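PDB 2QRY: thiamine-binding periplasmic protein from Escherichia coli, which binds thiamine, thiamine phosphate and thiamine diphosphate with high affinity in the periplasm and serves the ThiBPQ ABC transporter in thiamine import. Local coordinates for residues A[266-269]-A[273-276]; A[246-251]-A[280-285]. All coordinates share one frame; numbering follows the deposited sequence.

Contact 1 (A[266-269]-A[273-276]); sequences LQFM and AFQN
The ring of F274 lies against the side chain of M269, a selenomethionine, in a Met-aromatic contact at the corner between two successive helices, 259-269 and 272-275. The methylene carries most of it: CG of M269 stands over the middle of the ring, 3.4 Å from the centroid of the F274 ring and 15° off its normal, a CH-pi contact. The selenium comes in obliquely, with SE of M269 4.8 Å from the centroid of the F274 ring. The two side chains run alongside, in the same direction. With CG of F274 anti to its amide nitrogen (chi1 -170°), the ring is set against M269, at the end of helix 259-269.

F268 meets the same ring differently. Its CE1 approaches the rim of F274 in the plane of that ring, 3.8 Å from CD1 of F274, the side chains crossing at about a right angle. One face of the F268 ring is covered by CB of F274, so F268 meets F274 twice, through CE1 at the rim and face-on to CB. The principle illustrated is that a corner between successive helices can be filled by apolar side chains only a few residues apart, with no clear hydrogen bond between the segments.

Further out, F123 of strand 121-133 touches both M269 and F274, while V43 of helix 40-48 touches both phenylalanines. The turn itself is tied by a hydrogen bond between the carbonyl of F268 and OG of S271. At the exposed end of the contact, CE2 of F268 meets the methyl CB of A273 at 3.4 Å.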
ATOM      1  N   LEU A 266      -5.939  17.426   3.886  1.00 36.46           N
ATOM      2  CA  LEU A 266      -6.127  16.671   2.653  1.00 37.30           C
ATOM      3  C   LEU A 266      -5.632  17.446   1.429  1.00 38.12           C
ATOM      4  O   LEU A 266      -5.065  16.859   0.508  1.00 38.01           O
ATOM      5  CB  LEU A 266      -7.604  16.297   2.481  1.00 35.75           C
ATOM      6  CG  LEU A 266      -8.151  15.292   3.509  1.00 37.01           C
ATOM      7  CD1 LEU A 266      -9.641  15.073   3.288  1.00 35.06           C
ATOM      8  CD2 LEU A 266      -7.396  13.970   3.399  1.00 35.88           C
ATOM      9  N   GLN A 267      -5.839  18.760   1.422  1.00 38.60           N
ATOM     10  CA  GLN A 267      -5.397  19.590   0.302  1.00 38.85           C
ATOM     11  C   GLN A 267      -3.880  19.692   0.331  1.00 37.89           C
ATOM     12  O   GLN A 267      -3.216  19.571  -0.695  1.00 37.48           O
ATOM     13  CB  GLN A 267      -6.003  20.994   0.400  1.00 40.78           C
ATOM     14  CG  GLN A 267      -5.675  21.915  -0.777  1.00 41.78           C
ATOM     15  CD  GLN A 267      -6.344  21.483  -2.074  1.00 43.13           C
ATOM     16  OE1 GLN A 267      -7.571  21.368  -2.150  1.00 42.37           O
ATOM     17  NE2 GLN A 267      -5.537  21.248  -3.106  1.00 44.26           N
ATOM     18  N   PHE A 268      -3.345  19.917   1.524  1.00 37.73           N
ATOM     19  CA  PHE A 268      -1.910  20.040   1.730  1.00 38.84           C
ATOM     20  C   PHE A 268      -1.199  18.734   1.393  1.00 40.11           C
ATOM     21  O   PHE A 268      -0.008  18.713   1.079  1.00 39.77           O
ATOM     22  CB  PHE A 268      -1.651  20.443   3.186  1.00 37.92           C
ATOM     23  CG  PHE A 268      -0.284  20.093   3.686  1.00 38.10           C
ATOM     24  CD1 PHE A 268      -0.053  18.870   4.312  1.00 38.61           C
ATOM     25  CD2 PHE A 268       0.777  20.975   3.525  1.00 37.61           C
ATOM     26  CE1 PHE A 268       1.219  18.533   4.772  1.00 38.03           C
ATOM     27  CE2 PHE A 268       2.055  20.649   3.980  1.00 37.11           C
ATOM     28  CZ  PHE A 268       2.275  19.427   4.605  1.00 37.47           C
HETATM   29  N   MSE A 269      -1.950  17.646   1.451  1.00 41.61           N
HETATM   30  CA  MSE A 269      -1.410  16.329   1.168  1.00 42.67           C
HETATM   31  C   MSE A 269      -1.000  16.188  -0.298  1.00 42.38           C
HETATM   32  O   MSE A 269       0.074  15.670  -0.598  1.00 41.91           O
HETATM   33  CB  MSE A 269      -2.446  15.273   1.543  1.00 43.78           C
HETATM   34  CG  MSE A 269      -1.934  13.858   1.528  1.00 45.99           C
HETATM   35 SE   MSE A 269      -3.249  12.677   2.290  1.00 48.78          SE
HETATM   36  CE  MSE A 269      -4.530  12.662   0.839  1.00 45.25           C
ATOM     37  N   ALA A 273       4.854  20.259  -0.396  1.00 38.39           N
ATOM     38  CA  ALA A 273       5.395  20.108   0.955  1.00 38.96           C
ATOM     39  C   ALA A 273       5.206  18.676   1.459  1.00 39.50           C
ATOM     40  O   ALA A 273       6.015  18.160   2.235  1.00 40.40           O
ATOM     41  CB  ALA A 273       4.718  21.091   1.901  1.00 38.47           C
ATOM     42  N   PHE A 274       4.133  18.040   0.999  1.00 39.03           N
ATOM     43  CA  PHE A 274       3.808  16.668   1.382  1.00 38.40           C
ATOM     44  C   PHE A 274       4.517  15.711   0.431  1.00 36.67           C
ATOM     45  O   PHE A 274       5.422  14.972   0.821  1.00 37.20           O
ATOM     46  CB  PHE A 274       2.290  16.453   1.283  1.00 39.45           C
ATOM     47  CG  PHE A 274       1.812  15.155   1.872  1.00 39.82           C
ATOM     48  CD1 PHE A 274       1.450  15.076   3.214  1.00 39.71           C
ATOM     49  CD2 PHE A 274       1.725  14.008   1.085  1.00 39.52           C
ATOM     50  CE1 PHE A 274       1.002  13.871   3.766  1.00 39.49           C
ATOM     51  CE2 PHE A 274       1.281  12.803   1.625  1.00 40.41           C
ATOM     52  CZ  PHE A 274       0.917  12.734   2.974  1.00 39.44           C
ATOM     53  N   GLN A 275       4.084  15.753  -0.825  1.00 35.56           N
ATOM     54  CA  GLN A 275       4.610  14.921  -1.899  1.00 35.06           C
ATOM     55  C   GLN A 275       6.128  14.797  -1.935  1.00 34.33           C
ATOM     56  O   GLN A 275       6.658  13.734  -2.238  1.00 34.39           O
ATOM     57  CB  GLN A 275       4.109  15.463  -3.231  1.00 34.48           C
ATOM     58  CG  GLN A 275       2.602  15.380  -3.381  1.00 34.32           C
ATOM     59  CD  GLN A 275       2.109  13.945  -3.391  1.00 33.99           C
ATOM     60  OE1 GLN A 275       1.436  13.493  -2.461  1.00 33.19           O
ATOM     61  NE2 GLN A 275       2.453  13.218  -4.443  1.00 31.63           N
ATOM     62  N   ASN A 276       6.819  15.887  -1.630  1.00 33.87           N
ATOM     63  CA  ASN A 276       8.274  15.905  -1.628  1.00 33.29           C
ATOM     64  C   ASN A 276       8.874  14.925  -0.628  1.00 32.34           C
ATOM     65  O   ASN A 276      10.057  14.586  -0.723  1.00 32.06           O
ATOM     66  CB  ASN A 276       8.785  17.319  -1.316  1.00 34.92           C
ATOM     67  CG  ASN A 276       9.040  18.138  -2.562  1.00 35.32           C
ATOM     68  OD1 ASN A 276       9.866  17.772  -3.394  1.00 37.13           O
ATOM     69  ND2 ASN A 276       8.334  19.256  -2.698  1.00 35.70           N
TER

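Contact 2 (A[246-251]-A[280-285]); sequences QVEVAA and TGNWMY. With TPS (thiamin phosphate), chain E.
The thiamin phosphate pocket brings E248, from strand 243-252, together with N282, W283 and M284, from the segment that follows helix 278-281. Residues far apart in sequence thus converge on the thiazolium methyl. OE2 of E248 lies 3.3 Å from the ligand methyl CM4, and SE of the selenomethionine M284 is 3.8 Å from ligand CM4. A carboxylate beside the cationic ring would be expected to stabilise its positive charge. OE1 of E248 is hydrogen-bonded to the hydroxyl of Y30, which anchors the carboxylate beside the ligand. OE2 of E248 also lies close to the carboxylate of D124, which may favour a proton on one of them.

The side chains of E248 and N282 come from opposite directions, their carboxylate and amide planes 6° apart. M284 is bent twice beyond CG (chi2 -72°, chi3 -83°), and this curl carries its methyl across Q246, with CE of M284 3.3 Å from OE1 of Q246. OE1 of Q246 accepts a hydrogen bond from the hydroxyl of Y218 and NE2 donates one to OD2 of D86, so the amide is gripped at both ends.

Nearer the pyrimidine, O of N282 lies 3.0 Å from bridging carbon C7A of the ligand. The indole of W283 approaches the pyrimidine obliquely, CD1 of W283 being 3.7 Å from ligand N3A. O of W283 is hydrogen-bonded to OG1 of T220, and its indole meets the ring of Y224 edge-to-face. Side chains from a sheet strand and the loop after a helix, gathered on one ligand, fit the cleft of a family 1 bacterial solute-binding protein.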
ATOM      1  N   GLN A 246      -1.587   0.046  -7.093  1.00 22.07           N
ATOM      2  CA  GLN A 246      -2.108   0.521  -5.825  1.00 21.01           C
ATOM      3  C   GLN A 246      -2.010   2.039  -5.776  1.00 21.91           C
ATOM      4  O   GLN A 246      -0.973   2.622  -6.095  1.00 22.24           O
ATOM      5  CB  GLN A 246      -1.341  -0.046  -4.622  1.00 20.18           C
ATOM      6  CG  GLN A 246      -1.907   0.475  -3.297  1.00 20.26           C
ATOM      7  CD  GLN A 246      -1.054   0.149  -2.082  1.00 23.50           C
ATOM      8  OE1 GLN A 246       0.123   0.517  -2.012  1.00 23.95           O
ATOM      9  NE2 GLN A 246      -1.650  -0.531  -1.109  1.00 21.09           N
ATOM     10  N   VAL A 247      -3.108   2.670  -5.383  1.00 21.99           N
ATOM     11  CA  VAL A 247      -3.150   4.107  -5.224  1.00 22.68           C
ATOM     12  C   VAL A 247      -3.622   4.274  -3.795  1.00 23.44           C
ATOM     13  O   VAL A 247      -4.768   3.970  -3.480  1.00 24.66           O
ATOM     14  CB  VAL A 247      -4.172   4.781  -6.170  1.00 23.28           C
ATOM     15  CG1 VAL A 247      -4.225   6.267  -5.883  1.00 20.43           C
ATOM     16  CG2 VAL A 247      -3.794   4.532  -7.625  1.00 21.67           C
ATOM     17  N   GLU A 248      -2.735   4.730  -2.919  1.00 23.97           N
ATOM     18  CA  GLU A 248      -3.112   4.921  -1.524  1.00 23.78           C
ATOM     19  C   GLU A 248      -3.901   6.211  -1.412  1.00 22.80           C
ATOM     20  O   GLU A 248      -3.647   7.163  -2.143  1.00 22.84           O
ATOM     21  CB  GLU A 248      -1.870   4.982  -0.636  1.00 22.40           C
ATOM     22  CG  GLU A 248      -0.953   3.792  -0.797  1.00 20.93           C
ATOM     23  CD  GLU A 248       0.040   3.677   0.334  1.00 21.19           C
ATOM     24  OE1 GLU A 248      -0.272   2.983   1.332  1.00 22.18           O
ATOM     25  OE2 GLU A 248       1.124   4.294   0.231  1.00 21.13           O
ATOM     26  N   VAL A 249      -4.844   6.246  -0.485  1.00 23.01           N
ATOM     27  CA  VAL A 249      -5.684   7.419  -0.320  1.00 22.68           C
ATOM     28  C   VAL A 249      -5.930   7.793   1.130  1.00 22.90           C
ATOM     29  O   VAL A 249      -5.611   7.045   2.053  1.00 23.82           O
ATOM     30  CB  VAL A 249      -7.061   7.192  -0.977  1.00 22.65           C
ATOM     31  CG1 VAL A 249      -6.883   6.812  -2.437  1.00 23.13           C
ATOM     32  CG2 VAL A 249      -7.803   6.092  -0.246  1.00 19.82           C
ATOM     33  N   ALA A 250      -6.509   8.971   1.309  1.00 23.22           N
ATOM     34  CA  ALA A 250      -6.858   9.483   2.619  1.00 22.75           C
ATOM     35  C   ALA A 250      -8.227  10.161   2.491  1.00 23.65           C
ATOM     36  O   ALA A 250      -8.613  10.596   1.400  1.00 23.11           O
ATOM     37  CB  ALA A 250      -5.818  10.475   3.089  1.00 18.85           C
ATOM     38  N   ALA A 251      -8.960  10.230   3.597  1.00 22.54           N
ATOM     39  CA  ALA A 251     -10.269  10.865   3.604  1.00 23.01           C
ATOM     40  C   ALA A 251     -10.594  11.347   5.012  1.00 25.02           C
ATOM     41  O   ALA A 251     -10.082  10.806   6.000  1.00 24.23           O
ATOM     42  CB  ALA A 251     -11.325   9.887   3.134  1.00 21.48           C
ATOM     43  N   THR A 280      11.321   9.478  -0.772  1.00 25.04           N
ATOM     44  CA  THR A 280      12.275   8.886   0.160  1.00 24.96           C
ATOM     45  C   THR A 280      11.684   8.537   1.522  1.00 25.65           C
ATOM     46  O   THR A 280      12.378   8.006   2.385  1.00 25.95           O
ATOM     47  CB  THR A 280      13.498   9.808   0.362  1.00 26.88           C
ATOM     48  OG1 THR A 280      13.087  11.029   0.987  1.00 23.89           O
ATOM     49  CG2 THR A 280      14.151  10.129  -0.990  1.00 25.78           C
ATOM     50  N   GLY A 281      10.400   8.826   1.711  1.00 25.44           N
ATOM     51  CA  GLY A 281       9.757   8.510   2.972  1.00 22.64           C
ATOM     52  C   GLY A 281       8.957   7.223   2.904  1.00 21.25           C
ATOM     53  O   GLY A 281       9.133   6.333   3.737  1.00 19.61           O
ATOM     54  N   ASN A 282       8.087   7.123   1.901  1.00 20.95           N
ATOM     55  CA  ASN A 282       7.233   5.952   1.716  1.00 19.00           C
ATOM     56  C   ASN A 282       7.724   5.051   0.585  1.00 19.57           C
ATOM     57  O   ASN A 282       7.222   3.942   0.417  1.00 18.87           O
ATOM     58  CB  ASN A 282       5.798   6.387   1.409  1.00 18.05           C
ATOM     59  CG  ASN A 282       4.751   5.568   2.170  1.00 19.78           C
ATOM     60  OD1 ASN A 282       3.612   5.405   1.713  1.00 18.17           O
ATOM     61  ND2 ASN A 282       5.126   5.072   3.341  1.00 16.69           N
ATOM     62  N   TRP A 283       8.690   5.527  -0.195  1.00 18.64           N
ATOM     63  CA  TRP A 283       9.218   4.748  -1.308  1.00 19.46           C
ATOM     64  C   TRP A 283       8.091   4.299  -2.241  1.00 19.42           C
ATOM     65  O   TRP A 283       7.836   3.113  -2.442  1.00 19.56           O
ATOM     66  CB  TRP A 283      10.011   3.556  -0.765  1.00 19.96           C
ATOM     67  CG  TRP A 283      11.120   4.029   0.115  1.00 22.26           C
ATOM     68  CD1 TRP A 283      11.127   4.071   1.483  1.00 21.88           C
ATOM     69  CD2 TRP A 283      12.333   4.660  -0.311  1.00 21.39           C
ATOM     70  NE1 TRP A 283      12.264   4.696   1.931  1.00 20.68           N
ATOM     71  CE2 TRP A 283      13.022   5.068   0.853  1.00 22.15           C
ATOM     72  CE3 TRP A 283      12.900   4.926  -1.565  1.00 21.89           C
ATOM     73  CZ2 TRP A 283      14.255   5.729   0.799  1.00 21.77           C
ATOM     74  CZ3 TRP A 283      14.125   5.583  -1.620  1.00 21.75           C
ATOM     75  CH2 TRP A 283      14.789   5.977  -0.442  1.00 21.58           C
HETATM   76  N   MSE A 284       7.420   5.292  -2.800  1.00 22.12           N
HETATM   77  CA  MSE A 284       6.306   5.104  -3.716  1.00 23.03           C
HETATM   78  C   MSE A 284       6.358   6.285  -4.683  1.00 23.85           C
HETATM   79  O   MSE A 284       7.073   7.257  -4.434  1.00 23.48           O
HETATM   80  CB  MSE A 284       4.984   5.148  -2.935  1.00 25.88           C
HETATM   81  CG  MSE A 284       4.765   3.998  -1.965  1.00 25.09           C
HETATM   82 SE   MSE A 284       4.399   2.331  -2.880  1.00 32.71          SE
HETATM   83  CE  MSE A 284       2.490   2.570  -3.183  1.00 24.67           C
ATOM     84  N   TYR A 285       5.607   6.212  -5.778  1.00 24.63           N
ATOM     85  CA  TYR A 285       5.583   7.312  -6.742  1.00 26.29           C
ATOM     86  C   TYR A 285       4.594   8.374  -6.263  1.00 28.02           C
ATOM     87  O   TYR A 285       3.456   8.060  -5.910  1.00 28.74           O
ATOM     88  CB  TYR A 285       5.174   6.807  -8.130  1.00 23.76           C
ATOM     89  CG  TYR A 285       6.180   5.869  -8.753  1.00 22.28           C
ATOM     90  CD1 TYR A 285       7.412   6.338  -9.208  1.00 21.35           C
ATOM     91  CD2 TYR A 285       5.910   4.507  -8.868  1.00 23.11           C
ATOM     92  CE1 TYR A 285       8.353   5.473  -9.762  1.00 19.62           C
ATOM     93  CE2 TYR A 285       6.843   3.631  -9.422  1.00 22.07           C
ATOM     94  CZ  TYR A 285       8.062   4.123  -9.865  1.00 20.38           C
ATOM     95  OH  TYR A 285       8.986   3.260 -10.398  1.00 20.69           O
TER
HETATM   96  CM2 TPS E 400      11.620  -0.497   1.480  1.00 16.66           C
HETATM   97  N3  TPS E 400       5.119   0.457   1.669  1.00 21.75           N
HETATM   98  C2  TPS E 400       5.556  -0.470   2.498  1.00 22.35           C
HETATM   99  S1  TPS E 400       4.126  -1.081   3.241  1.00 22.37           S
HETATM  100  C5  TPS E 400       2.958  -0.055   2.395  1.00 21.14           C
HETATM  101  C4  TPS E 400       3.781   0.703   1.590  1.00 21.84           C
HETATM  102  CM4 TPS E 400       3.196   1.756   0.654  1.00 22.85           C
HETATM  103  C6  TPS E 400       1.478  -0.120   2.605  1.00 23.99           C
HETATM  104  C7  TPS E 400       1.391  -1.140   3.740  1.00 25.37           C
HETATM  105  O7  TPS E 400       0.064  -1.461   4.139  1.00 31.10           O
HETATM  106  N1A TPS E 400       9.468  -0.473   0.287  1.00 18.69           N
HETATM  107  C2A TPS E 400      10.189  -0.035   1.324  1.00 18.59           C
HETATM  108  N3A TPS E 400       9.666   0.798   2.220  1.00 15.76           N
HETATM  109  C4A TPS E 400       8.391   1.232   2.118  1.00 17.52           C
HETATM  110  N4A TPS E 400       7.873   2.095   3.067  1.00 17.56           N
HETATM  111  C5A TPS E 400       7.587   0.785   1.022  1.00 19.40           C
HETATM  112  C6A TPS E 400       8.194  -0.093   0.107  1.00 19.13           C
HETATM  113  C7A TPS E 400       6.116   1.220   0.818  1.00 19.07           C
HETATM  114  P1  TPS E 400       0.197  -2.534   5.340  1.00 24.68           P
HETATM  115  O1  TPS E 400       1.055  -3.739   4.864  1.00 27.25           O
HETATM  116  O2  TPS E 400      -1.225  -2.999   5.857  1.00 31.77           O
HETATM  117  O3  TPS E 400       0.934  -1.856   6.514  1.00 24.66           O

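Overall arrangement
Contacts 1 and 2 have their centres 11 Å apart. Along the chain, strand 243-252 leads to helix 259-269, then helices 272-275 and 278-281 bring the chain back to residues 280-285, so contact 1 falls within the excursion whose ends meet in contact 2. The two touch directly, CE of M269 lying 3.4 Å from CB of A250, with L266 packing on the same alanine. Strand 243-252 therefore offers E248 to the ligand pocket and, farther along, A250 to helix 259-269. A compact helical corner and a binding site are in this way joined through one strand of the mixed sheet.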